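PDB 5EDX: CD8 alpha antigen from Sus scrofa, which probably acts as a T-cell co-receptor, forming a homodimer whose immunoglobulin V-type domains are expected to bind MHC class I. Local coordinates for residues E61-A73 with Y78-G90. Numbering follows the deposited sequence.
Sequences EGLDTRYISGYKA and YLILHRFREEDQG
The guanidinium of R85 lies flat against Y67, with the two planes only 5° apart. Its CZ sits 3.5 Å from Y67 CB, covering the root of the ring rather than its centre. R85 CD takes the adjoining part of the same face as a CH-pi contact, 4.0 Å from the Y67 ring centroid. A bend at chi3 (-66°) turns the guanidinium so that its NE edge meets D88. NE and NH2 grip the carboxylate side-on, and the NE bond to OD1 is nearly straight at 175°. R85 N also donates to OD1, from the same face of the carboxylate as NE. D88 begins the D-x-G-x-Y-x-C motif leading to C94; R85 of the same turn makes its salt bridge, and Y67, just before strand D, stacks on the guanidinium. Y92 OH is hydrogen-bonded to D88 O, a tyrosine corner. Strands 68-73 and 76-81 form an antiparallel hairpin, D-E in V-set terms, at one border of the four-stranded sheet. S69-I80 and Y71-Y78 are hydrogen-bonded pairs. H82 N continues the ladder past the strand end, 2.8 Å from Y67 O. On the face with S69 and I80, the rings of Y71 and Y78 lie near parallel but slid apart, with centroids 4.7 Å apart. Y78 CB sits over the Y71 ring, and I80 CD1 packs 3.8 Å from Y71 CE2. Y71 OH is hydrogen-bonded to K19 NZ, and K19 also makes a cation-pi contact with Y78. On the other face, I68 CG2 meets L79 CD1 at 3.8 Å, and L79 continues inward to L49, M50 and Y92. Water 1 bridges Y67 O, D88 OD1 and R83 N, linking the residue before strand 68-73 to the 3-10 turn 86-88.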
# COMPACT_ATOMS: atom_id res chain seq x y z
N GLU A 61 -3.56 -10.34 -12.22
CA GLU A 61 -4.60 -10.86 -13.11
C GLU A 61 -5.40 -9.68 -13.66
O GLU A 61 -5.86 -8.83 -12.90
CB GLU A 61 -5.52 -11.82 -12.36
CG GLU A 61 -5.02 -13.26 -12.36
CD GLU A 61 -5.90 -14.18 -11.53
OE1 GLU A 61 -7.14 -14.00 -11.55
OE2 GLU A 61 -5.35 -15.08 -10.86
N GLY A 62 -5.54 -9.63 -14.97
CA GLY A 62 -6.32 -8.57 -15.58
C GLY A 62 -5.52 -7.33 -15.96
O GLY A 62 -6.06 -6.40 -16.54
N LEU A 63 -4.23 -7.31 -15.63
CA LEU A 63 -3.38 -6.22 -16.10
C LEU A 63 -3.13 -6.36 -17.59
O LEU A 63 -2.67 -7.40 -18.06
CB LEU A 63 -2.04 -6.19 -15.35
CG LEU A 63 -1.15 -5.00 -15.71
CD1 LEU A 63 -1.72 -3.72 -15.12
CD2 LEU A 63 0.28 -5.22 -15.22
N ASP A 64 -3.42 -5.30 -18.34
CA ASP A 64 -3.15 -5.31 -19.78
C ASP A 64 -1.70 -4.91 -20.03
O ASP A 64 -1.38 -3.72 -20.01
CB ASP A 64 -4.12 -4.37 -20.50
CG ASP A 64 -4.07 -4.52 -22.02
OD1 ASP A 64 -3.08 -5.07 -22.53
OD2 ASP A 64 -5.01 -4.07 -22.69
N THR A 65 -0.84 -5.89 -20.28
CA THR A 65 0.59 -5.62 -20.38
C THR A 65 1.01 -4.98 -21.70
O THR A 65 2.19 -4.67 -21.90
CB THR A 65 1.45 -6.88 -20.09
OG1 THR A 65 1.07 -7.94 -20.98
CG2 THR A 65 1.24 -7.34 -18.65
N ARG A 66 0.05 -4.77 -22.59
CA ARG A 66 0.29 -3.99 -23.80
C ARG A 66 0.43 -2.52 -23.43
O ARG A 66 1.08 -1.76 -24.14
CB ARG A 66 -0.85 -4.17 -24.80
CG ARG A 66 -0.96 -5.58 -25.37
CD ARG A 66 -2.23 -5.75 -26.19
NE ARG A 66 -3.43 -5.51 -25.40
CZ ARG A 66 -4.67 -5.73 -25.83
NH1 ARG A 66 -4.88 -6.21 -27.05
NH2 ARG A 66 -5.70 -5.49 -25.03
N TYR A 67 -0.20 -2.13 -22.32
CA TYR A 67 -0.18 -0.74 -21.88
C TYR A 67 0.71 -0.50 -20.66
O TYR A 67 1.25 0.58 -20.50
CB TYR A 67 -1.60 -0.27 -21.55
CG TYR A 67 -2.45 -0.11 -22.78
CD1 TYR A 67 -2.39 1.05 -23.54
CD2 TYR A 67 -3.31 -1.11 -23.19
CE1 TYR A 67 -3.16 1.21 -24.68
CE2 TYR A 67 -4.09 -0.97 -24.33
CZ TYR A 67 -4.01 0.19 -25.06
OH TYR A 67 -4.78 0.34 -26.19
N ILE A 68 0.81 -1.50 -19.79
CA ILE A 68 1.62 -1.37 -18.58
C ILE A 68 2.51 -2.59 -18.42
O ILE A 68 2.03 -3.70 -18.25
CB ILE A 68 0.74 -1.25 -17.32
CG1 ILE A 68 -0.16 -0.02 -17.41
CG2 ILE A 68 1.63 -1.21 -16.06
CD1 ILE A 68 -1.03 0.21 -16.20
N SER A 69 3.83 -2.38 -18.47
CA SER A 69 4.76 -3.48 -18.22
C SER A 69 5.86 -3.00 -17.29
O SER A 69 5.93 -1.83 -16.94
CB SER A 69 5.34 -4.01 -19.53
OG SER A 69 6.22 -3.07 -20.12
N GLY A 70 6.74 -3.92 -16.88
CA GLY A 70 7.84 -3.53 -16.03
C GLY A 70 8.94 -4.56 -16.04
O GLY A 70 8.74 -5.67 -16.53
N TYR A 71 10.09 -4.20 -15.49
CA TYR A 71 11.23 -5.11 -15.48
C TYR A 71 12.24 -4.75 -14.41
O TYR A 71 12.25 -3.64 -13.89
CB TYR A 71 11.89 -5.18 -16.86
CG TYR A 71 12.65 -3.94 -17.28
CD1 TYR A 71 14.00 -3.78 -16.97
CD2 TYR A 71 12.03 -2.93 -18.02
CE1 TYR A 71 14.71 -2.66 -17.36
CE2 TYR A 71 12.74 -1.80 -18.42
CZ TYR A 71 14.08 -1.68 -18.09
OH TYR A 71 14.80 -0.57 -18.48
N LYS A 72 13.10 -5.72 -14.10
CA LYS A 72 14.20 -5.51 -13.18
C LYS A 72 15.51 -5.57 -13.94
O LYS A 72 15.70 -6.45 -14.79
CB LYS A 72 14.17 -6.61 -12.10
CG LYS A 72 15.35 -6.60 -11.12
CD LYS A 72 15.29 -7.82 -10.20
CE LYS A 72 16.32 -7.73 -9.07
NZ LYS A 72 17.71 -7.82 -9.59
N ALA A 73 16.41 -4.63 -13.66
CA ALA A 73 17.77 -4.68 -14.16
C ALA A 73 18.69 -4.28 -13.02
O ALA A 73 18.63 -3.15 -12.53
CB ALA A 73 17.94 -3.74 -15.34
N TYR A 78 11.65 -0.93 -13.05
CA TYR A 78 11.04 0.03 -13.96
C TYR A 78 9.59 -0.32 -14.23
O TYR A 78 9.22 -1.49 -14.24
CB TYR A 78 11.79 0.05 -15.29
CG TYR A 78 13.22 0.50 -15.17
CD1 TYR A 78 13.56 1.84 -15.28
CD2 TYR A 78 14.24 -0.42 -14.94
CE1 TYR A 78 14.88 2.26 -15.16
CE2 TYR A 78 15.56 -0.01 -14.82
CZ TYR A 78 15.87 1.33 -14.94
OH TYR A 78 17.19 1.73 -14.82
N LEU A 79 8.78 0.72 -14.45
CA LEU A 79 7.41 0.56 -14.91
C LEU A 79 7.27 1.40 -16.16
O LEU A 79 7.71 2.55 -16.19
CB LEU A 79 6.42 1.05 -13.86
CG LEU A 79 4.96 0.74 -14.14
CD1 LEU A 79 4.68 -0.74 -13.91
CD2 LEU A 79 4.04 1.59 -13.28
N ILE A 80 6.67 0.83 -17.20
CA ILE A 80 6.50 1.57 -18.44
C ILE A 80 5.02 1.69 -18.77
O ILE A 80 4.33 0.69 -18.90
CB ILE A 80 7.22 0.89 -19.61
CG1 ILE A 80 8.74 0.88 -19.38
CG2 ILE A 80 6.90 1.62 -20.91
CD1 ILE A 80 9.22 -0.31 -18.60
N LEU A 81 4.54 2.92 -18.87
CA LEU A 81 3.19 3.17 -19.36
C LEU A 81 3.35 3.45 -20.85
O LEU A 81 3.80 4.53 -21.24
CB LEU A 81 2.58 4.37 -18.64
CG LEU A 81 2.70 4.40 -17.11
CD1 LEU A 81 2.15 5.70 -16.55
CD2 LEU A 81 2.01 3.19 -16.47
N HIS A 82 3.03 2.45 -21.67
CA HIS A 82 3.41 2.47 -23.08
C HIS A 82 2.68 3.47 -23.95
O HIS A 82 3.25 4.01 -24.90
CB HIS A 82 3.26 1.07 -23.67
CG HIS A 82 4.35 0.13 -23.26
ND1 HIS A 82 4.19 -0.78 -22.23
CD2 HIS A 82 5.61 -0.03 -23.72
CE1 HIS A 82 5.31 -1.47 -22.08
NE2 HIS A 82 6.19 -1.03 -22.97
N ARG A 83 1.41 3.69 -23.64
CA ARG A 83 0.54 4.50 -24.49
C ARG A 83 -0.44 5.18 -23.55
O ARG A 83 -1.58 4.74 -23.40
CB ARG A 83 -0.19 3.59 -25.48
CG ARG A 83 -0.39 4.18 -26.86
CD ARG A 83 -0.85 3.11 -27.86
NE ARG A 83 0.24 2.61 -28.68
CZ ARG A 83 0.12 1.58 -29.52
NH1 ARG A 83 -1.03 0.93 -29.63
NH2 ARG A 83 1.16 1.18 -30.24
N PHE A 84 0.02 6.25 -22.92
CA PHE A 84 -0.63 6.82 -21.74
C PHE A 84 -2.12 7.06 -21.94
O PHE A 84 -2.53 7.78 -22.86
CB PHE A 84 0.10 8.11 -21.32
CG PHE A 84 -0.33 8.65 -19.99
CD1 PHE A 84 0.01 7.98 -18.82
CD2 PHE A 84 -1.04 9.83 -19.89
CE1 PHE A 84 -0.37 8.47 -17.59
CE2 PHE A 84 -1.42 10.33 -18.65
CZ PHE A 84 -1.09 9.65 -17.51
N ARG A 85 -2.92 6.44 -21.09
CA ARG A 85 -4.37 6.59 -21.14
C ARG A 85 -4.84 7.61 -20.10
O ARG A 85 -4.15 7.87 -19.11
CB ARG A 85 -5.04 5.23 -20.91
CG ARG A 85 -4.64 4.18 -21.95
CD ARG A 85 -4.98 2.75 -21.50
NE ARG A 85 -4.20 2.33 -20.34
CZ ARG A 85 -4.28 1.13 -19.77
NH1 ARG A 85 -5.09 0.20 -20.26
NH2 ARG A 85 -3.53 0.85 -18.71
N GLU A 86 -6.01 8.19 -20.33
CA GLU A 86 -6.55 9.17 -19.39
C GLU A 86 -6.67 8.54 -18.01
O GLU A 86 -6.38 9.17 -16.99
CB GLU A 86 -7.91 9.65 -19.88
CG GLU A 86 -8.51 10.75 -19.03
CD GLU A 86 -9.66 11.45 -19.71
OE1 GLU A 86 -10.09 10.97 -20.79
OE2 GLU A 86 -10.15 12.47 -19.18
N GLU A 87 -7.08 7.28 -17.98
CA GLU A 87 -7.25 6.55 -16.74
C GLU A 87 -5.92 6.04 -16.14
O GLU A 87 -5.91 5.45 -15.06
CB GLU A 87 -8.23 5.39 -16.92
CG GLU A 87 -7.79 4.31 -17.91
CD GLU A 87 -8.20 4.61 -19.34
OE1 GLU A 87 -8.53 5.77 -19.66
OE2 GLU A 87 -8.19 3.66 -20.16
N ASP A 88 -4.81 6.26 -16.85
CA ASP A 88 -3.48 5.94 -16.30
C ASP A 88 -2.99 7.04 -15.35
O ASP A 88 -1.98 6.88 -14.67
CB ASP A 88 -2.44 5.73 -17.41
CG ASP A 88 -2.59 4.39 -18.11
OD1 ASP A 88 -2.22 4.30 -19.30
OD2 ASP A 88 -3.06 3.42 -17.48
N GLN A 89 -3.69 8.18 -15.32
CA GLN A 89 -3.31 9.23 -14.38
C GLN A 89 -3.42 8.75 -12.94
O GLN A 89 -4.37 8.06 -12.58
CB GLN A 89 -4.19 10.45 -14.56
CG GLN A 89 -4.04 11.13 -15.90
CD GLN A 89 -5.03 12.25 -16.04
OE1 GLN A 89 -6.20 12.03 -16.37
NE2 GLN A 89 -4.59 13.47 -15.76
N GLY A 90 -2.47 9.15 -12.10
CA GLY A 90 -2.51 8.78 -10.70
C GLY A 90 -1.14 8.65 -10.08
O GLY A 90 -0.18 9.27 -10.53
O HOH W 1 -0.05 3.15 -20.87
O HOH W 2 -3.79 1.44 -28.67